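Local coordinates for protein putative hydrolase (Chloroflexus aurantiacus J-10-fl, PDB 3CMN) that is a putative hydrolase of largely helical fold, probably a zincin-like metallopeptidase whose substrate is not established, captured here without a bound metal, at residues L131-Q136 / T298-M303; R137-Y142 / A291-Q296. All blocks are in the same frame, centred on the assembly; numbering follows the deposited sequence.

Contact 1 of 2, residues L131-Q136 / T298-M303; sequences LGYLAQ and TMLDQM
Leu134 and Leu300 mark the closest backbone approach of 131-136 and 298-303, with a CA to CA distance of 7.8 Å. The axes of the short helical segments 131-135 and 298-303 run antiparallel at 152° and come no nearer than 12.0 Å, a wide spacing, bridged here by leucine, methionine and tyrosine side chains. Leu134 makes the largest share of the contact. Its CG stands anti to the carbonyl carbon (chi1 -76°), and CD2 reaches the flank of Leu300, 4.0 Å from Leu300 CB; the two leucines slide past each other in opposite directions. The other branch, CD1, meets Met303 tip to tip, with Leu134 CD1 to Met303 CE at 3.9 Å. Bends at chi2 and chi3 of Met303 bring its methyl group up against the branched end of Leu134, in contact with both methyls. This is antiparallel helix packing in a predominantly helical protein: the C-terminal turn of helix 120-135 is set against the later part of helix 283-307 through apolar side chains. Tyr133 extends the patch. There Leu300 CD2 lies at the edge of the tyrosine ring, in its plane, 4.0 Å from Tyr133 CE2, while the two side chains cross nearly at right angles. The phenol hydroxyl is engaged elsewhere, Tyr133 OH being hydrogen-bonded to Arg137 NH1 in the loop that follows. Behind the interface, Leu131 and Ala135 pack on Trp82 of helix 79-92, and Asp301, whose CB points away from 131-136, is hydrogen-bonded through OD2 to Ser145 OG.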
loop_
_atom_site.group_PDB
_atom_site.type_symbol
_atom_site.label_atom_id
_atom_site.label_comp_id
_atom_site.label_asym_id
_atom_site.label_seq_id
_atom_site.Cartn_x
_atom_site.Cartn_y
_atom_site.Cartn_z
ATOM N N LEU A 131 4.988 15.618 3.903
ATOM C CA LEU A 131 5.711 14.391 4.178
ATOM C C LEU A 131 5.875 14.162 5.691
ATOM O O LEU A 131 5.747 13.029 6.171
ATOM C CB LEU A 131 7.074 14.440 3.493
ATOM C CG LEU A 131 7.989 13.232 3.687
ATOM C CD1 LEU A 131 7.337 11.965 3.103
ATOM C CD2 LEU A 131 9.317 13.522 3.012
ATOM N N GLY A 132 6.157 15.231 6.434
ATOM C CA GLY A 132 6.307 15.112 7.874
ATOM C C GLY A 132 4.978 14.681 8.462
ATOM O O GLY A 132 4.912 13.937 9.447
ATOM N N TYR A 133 3.902 15.149 7.842
ATOM C CA TYR A 133 2.578 14.787 8.291
ATOM C C TYR A 133 2.355 13.295 8.048
ATOM O O TYR A 133 1.820 12.594 8.902
ATOM C CB TYR A 133 1.523 15.589 7.536
ATOM C CG TYR A 133 0.129 15.220 7.949
ATOM C CD1 TYR A 133 -0.373 15.602 9.192
ATOM C CD2 TYR A 133 -0.673 14.433 7.126
ATOM C CE1 TYR A 133 -1.638 15.204 9.609
ATOM C CE2 TYR A 133 -1.935 14.026 7.530
ATOM C CZ TYR A 133 -2.414 14.414 8.775
ATOM O OH TYR A 133 -3.660 14.001 9.201
ATOM N N LEU A 134 2.755 12.823 6.868
ATOM C CA LEU A 134 2.621 11.414 6.514
ATOM C C LEU A 134 3.387 10.551 7.511
ATOM O O LEU A 134 2.923 9.480 7.883
ATOM C CB LEU A 134 3.147 11.166 5.098
ATOM C CG LEU A 134 2.244 11.617 3.944
ATOM C CD1 LEU A 134 2.967 11.398 2.627
ATOM C CD2 LEU A 134 0.906 10.848 3.969
ATOM N N ALA A 135 4.542 11.043 7.959
ATOM C CA ALA A 135 5.375 10.320 8.915
ATOM C C ALA A 135 4.695 9.991 10.254
ATOM O O ALA A 135 5.096 9.049 10.944
ATOM C CB ALA A 135 6.676 11.079 9.166
ATOM N N GLN A 136 3.671 10.744 10.631
ATOM C CA GLN A 136 2.994 10.455 11.890
ATOM C C GLN A 136 1.735 9.645 11.700
ATOM O O GLN A 136 0.979 9.418 12.640
ATOM C CB GLN A 136 2.645 11.735 12.640
ATOM C CG GLN A 136 2.512 12.966 11.813
ATOM C CD GLN A 136 2.089 14.153 12.648
ATOM O OE1 GLN A 136 0.947 14.221 13.115
ATOM N NE2 GLN A 136 3.009 15.094 12.855
ATOM N N THR A 298 -6.501 5.693 2.349
ATOM C CA THR A 298 -6.867 5.826 0.951
ATOM C C THR A 298 -6.764 7.274 0.492
ATOM O O THR A 298 -6.267 7.560 -0.595
ATOM C CB THR A 298 -8.299 5.310 0.735
ATOM O OG1 THR A 298 -8.295 3.885 0.862
ATOM C CG2 THR A 298 -8.823 5.702 -0.636
ATOM N N MET A 299 -7.230 8.189 1.329
ATOM C CA MET A 299 -7.192 9.601 0.985
ATOM C C MET A 299 -5.759 10.104 0.885
ATOM O O MET A 299 -5.419 10.849 -0.033
ATOM C CB MET A 299 -7.972 10.417 2.019
ATOM C CG MET A 299 -9.439 10.037 2.092
ATOM S SD MET A 299 -10.388 11.012 3.281
ATOM C CE MET A 299 -9.668 10.458 4.834
ATOM N N LEU A 300 -4.918 9.690 1.823
ATOM C CA LEU A 300 -3.526 10.118 1.817
ATOM C C LEU A 300 -2.747 9.465 0.674
ATOM O O LEU A 300 -1.821 10.063 0.124
ATOM C CB LEU A 300 -2.869 9.800 3.164
ATOM C CG LEU A 300 -3.458 10.469 4.421
ATOM C CD1 LEU A 300 -2.810 9.858 5.655
ATOM C CD2 LEU A 300 -3.238 11.989 4.398
ATOM N N ASP A 301 -3.113 8.239 0.314
ATOM C CA ASP A 301 -2.442 7.559 -0.789
ATOM C C ASP A 301 -2.771 8.314 -2.079
ATOM O O ASP A 301 -1.939 8.479 -2.965
ATOM C CB ASP A 301 -2.902 6.106 -0.885
ATOM C CG ASP A 301 -2.049 5.290 -1.831
ATOM O OD1 ASP A 301 -0.861 5.638 -2.033
ATOM O OD2 ASP A 301 -2.559 4.284 -2.361
ATOM N N GLN A 302 -4.001 8.786 -2.162
ATOM C CA GLN A 302 -4.443 9.544 -3.312
ATOM C C GLN A 302 -3.725 10.900 -3.350
ATOM O O GLN A 302 -3.267 11.351 -4.409
ATOM C CB GLN A 302 -5.939 9.757 -3.213
ATOM C CG GLN A 302 -6.511 10.508 -4.370
ATOM C CD GLN A 302 -7.990 10.693 -4.213
ATOM O OE1 GLN A 302 -8.490 11.811 -4.257
ATOM N NE2 GLN A 302 -8.706 9.593 -4.014
ATOM N N MET A 303 -3.648 11.537 -2.179
ATOM C CA MET A 303 -2.984 12.826 -2.002
ATOM C C MET A 303 -1.575 12.777 -2.582
ATOM O O MET A 303 -1.140 13.718 -3.250
ATOM C CB MET A 303 -2.921 13.180 -0.503
ATOM C CG MET A 303 -2.203 14.498 -0.126
ATOM S SD MET A 303 -0.381 14.555 -0.220
ATOM C CE MET A 303 0.089 13.659 1.240
#

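Contact 2 of 2, residues R137-Y142 / A291-Q296; sequences RVLGQY and AQRQRQ
The guanidinium of Arg293 comes up to the loop backbone, with Arg293 NH2 2.8 Å from Arg137 O. Leu139 lies beside the same nitrogen: its CD1 sits near the plane of the group, at the edge, 3.4 Å from Arg293 NH2. The Arg293 chain sets out with CG opposite the backbone N (chi1 -177°) and bends at chi2, which carries its guanidinium to the loop. The Arg137 chain, bent at chi3, extends its guanidinium to the helix, and its NH2 lies over one face of the Arg293 guanidinium, 4.0 Å from Arg293 NH1. The two planes are inclined by 47°, and two like charges so close probably repel. Gln296 crosses the Arg137 chain at about a right angle; Gln296 NE2 and Arg137 NH2, both donors, are 3.2 Å apart and do not bond. Arg137 NH1 has its partner in Tyr133, whereas Arg137 NE is buried with no partner in the model. With an alanine in place of Arg293, the Arg137 carbonyl would probably lose its close cationic neighbour and Leu139 CD1 the guanidinium edge beside it. Further out, Asp143 OD1 accepts bonds from the N atoms of Leu139 and Gly140. Leu139 also packs on Ile163 and Val166 of helix 160-169 and Gln141 touches strand 155-158, so the loop runs beside both, and helix 283-307 touches helix 160-169 through Arg293 and Val166.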
loop_
_atom_site.group_PDB
_atom_site.type_symbol
_atom_site.label_atom_id
_atom_site.label_comp_id
_atom_site.label_asym_id
_atom_site.label_seq_id
_atom_site.Cartn_x
_atom_site.Cartn_y
_atom_site.Cartn_z
ATOM N N ARG A 137 1.521 9.189 10.475
ATOM C CA ARG A 137 0.336 8.422 10.182
ATOM C C ARG A 137 0.632 7.078 9.525
ATOM O O ARG A 137 -0.112 6.116 9.707
ATOM C CB ARG A 137 -0.590 9.277 9.325
ATOM C CG ARG A 137 -0.918 10.613 10.001
ATOM C CD ARG A 137 -2.228 11.134 9.503
ATOM N NE ARG A 137 -3.145 10.012 9.336
ATOM C CZ ARG A 137 -4.335 10.083 8.746
ATOM N NH1 ARG A 137 -4.784 11.239 8.251
ATOM N NH2 ARG A 137 -5.072 8.984 8.633
ATOM N N VAL A 138 1.730 6.999 8.785
ATOM C CA VAL A 138 2.083 5.755 8.123
ATOM C C VAL A 138 2.373 4.676 9.167
ATOM O O VAL A 138 2.998 4.921 10.209
ATOM C CB VAL A 138 3.313 5.932 7.196
ATOM C CG1 VAL A 138 4.581 6.136 8.029
ATOM C CG2 VAL A 138 3.457 4.728 6.296
ATOM N N LEU A 139 1.903 3.474 8.875
ATOM C CA LEU A 139 2.077 2.346 9.770
ATOM C C LEU A 139 3.109 1.348 9.265
ATOM O O LEU A 139 3.823 0.749 10.057
ATOM C CB LEU A 139 0.726 1.655 9.991
ATOM C CG LEU A 139 -0.216 2.049 11.153
ATOM C CD1 LEU A 139 0.009 3.467 11.651
ATOM C CD2 LEU A 139 -1.652 1.848 10.671
ATOM N N GLY A 140 3.205 1.187 7.951
ATOM C CA GLY A 140 4.167 0.241 7.407
ATOM C C GLY A 140 4.535 0.383 5.937
ATOM O O GLY A 140 4.169 1.346 5.271
ATOM N N GLN A 141 5.257 -0.614 5.441
ATOM C CA GLN A 141 5.748 -0.662 4.071
ATOM C C GLN A 141 4.851 -0.287 2.893
ATOM O O GLN A 141 5.261 0.484 2.025
ATOM C CB GLN A 141 6.326 -2.047 3.789
ATOM C CG GLN A 141 7.693 -2.283 4.390
ATOM C CD GLN A 141 8.756 -2.550 3.337
ATOM O OE1 GLN A 141 9.932 -2.654 3.650
ATOM N NE2 GLN A 141 8.341 -2.665 2.085
ATOM N N TYR A 142 3.644 -0.828 2.842
ATOM C CA TYR A 142 2.773 -0.572 1.698
ATOM C C TYR A 142 1.587 0.356 1.898
ATOM O O TYR A 142 0.515 0.119 1.356
ATOM C CB TYR A 142 2.288 -1.916 1.135
ATOM C CG TYR A 142 3.433 -2.812 0.690
ATOM C CD1 TYR A 142 4.106 -3.631 1.601
ATOM C CD2 TYR A 142 3.898 -2.771 -0.625
ATOM C CE1 TYR A 142 5.223 -4.378 1.211
ATOM C CE2 TYR A 142 5.006 -3.509 -1.027
ATOM C CZ TYR A 142 5.668 -4.305 -0.109
ATOM O OH TYR A 142 6.789 -4.991 -0.518
ATOM N N ALA A 291 -11.866 0.656 10.371
ATOM C CA ALA A 291 -12.617 1.162 9.225
ATOM C C ALA A 291 -12.276 2.603 8.818
ATOM O O ALA A 291 -11.969 2.870 7.650
ATOM C CB ALA A 291 -14.112 1.042 9.497
ATOM N N GLN A 292 -12.329 3.529 9.770
ATOM C CA GLN A 292 -12.040 4.925 9.459
ATOM C C GLN A 292 -10.573 5.169 9.109
ATOM O O GLN A 292 -10.261 6.050 8.309
ATOM C CB GLN A 292 -12.448 5.848 10.619
ATOM C CG GLN A 292 -12.215 7.327 10.303
ATOM C CD GLN A 292 -12.578 8.263 11.441
ATOM O OE1 GLN A 292 -13.732 8.325 11.869
ATOM N NE2 GLN A 292 -11.590 9.005 11.934
ATOM N N ARG A 293 -9.674 4.397 9.712
ATOM C CA ARG A 293 -8.244 4.540 9.446
ATOM C C ARG A 293 -7.913 4.073 8.024
ATOM O O ARG A 293 -6.911 4.486 7.440
ATOM C CB ARG A 293 -7.435 3.727 10.458
ATOM C CG ARG A 293 -5.924 3.871 10.317
ATOM C CD ARG A 293 -5.453 5.278 10.676
ATOM N NE ARG A 293 -4.006 5.320 10.856
ATOM C CZ ARG A 293 -3.375 6.276 11.526
ATOM N NH1 ARG A 293 -4.068 7.268 12.067
ATOM N NH2 ARG A 293 -2.057 6.226 11.689
ATOM N N GLN A 294 -8.765 3.211 7.477
ATOM C CA GLN A 294 -8.589 2.708 6.119
ATOM C C GLN A 294 -9.048 3.783 5.124
ATOM O O GLN A 294 -8.424 3.984 4.084
ATOM C CB GLN A 294 -9.408 1.432 5.919
ATOM C CG GLN A 294 -8.959 0.256 6.773
ATOM C CD GLN A 294 -9.921 -0.922 6.708
ATOM O OE1 GLN A 294 -11.099 -0.803 7.056
ATOM N NE2 GLN A 294 -9.421 -2.067 6.266
ATOM N N ARG A 295 -10.143 4.465 5.454
ATOM C CA ARG A 295 -10.673 5.539 4.616
ATOM C C ARG A 295 -9.600 6.614 4.550
ATOM O O ARG A 295 -9.370 7.237 3.513
ATOM C CB ARG A 295 -11.928 6.151 5.249
ATOM C CG ARG A 295 -13.025 5.151 5.580
ATOM C CD ARG A 295 -14.064 5.753 6.534
ATOM N NE ARG A 295 -15.093 4.785 6.919
ATOM C CZ ARG A 295 -15.896 4.164 6.054
ATOM N NH1 ARG A 295 -15.798 4.403 4.747
ATOM N NH2 ARG A 295 -16.798 3.294 6.494
ATOM N N GLN A 296 -8.948 6.823 5.687
ATOM C CA GLN A 296 -7.891 7.814 5.798
ATOM C C GLN A 296 -6.673 7.464 4.946
ATOM O O GLN A 296 -6.158 8.322 4.232
ATOM C CB GLN A 296 -7.474 7.961 7.260
ATOM C CG GLN A 296 -8.540 8.597 8.133
ATOM C CD GLN A 296 -8.110 8.740 9.575
ATOM O OE1 GLN A 296 -8.069 7.767 10.331
ATOM N NE2 GLN A 296 -7.772 9.955 9.963
#

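Contacts 1 and 2 are neighbours on helix 283-307, their centres about 9 Å apart, and contact 2 is nested within the loop of chain that contact 1 closes. They meet directly where Leu300 CD1 packs 3.5 Å from Arg137 CZ, so the guanidinium of one contact borders the apolar patch of the other. Contact 2 leads on toward the presumed active site. The loop 137-142 passes helix 174-193, which bears an HExxH pattern (His184, Glu185, His188) as in zincins, with no metal on it here: Gln141 N makes a weak hydrogen bond to Glu185 OE2, and the Tyr142 side chain touches His188.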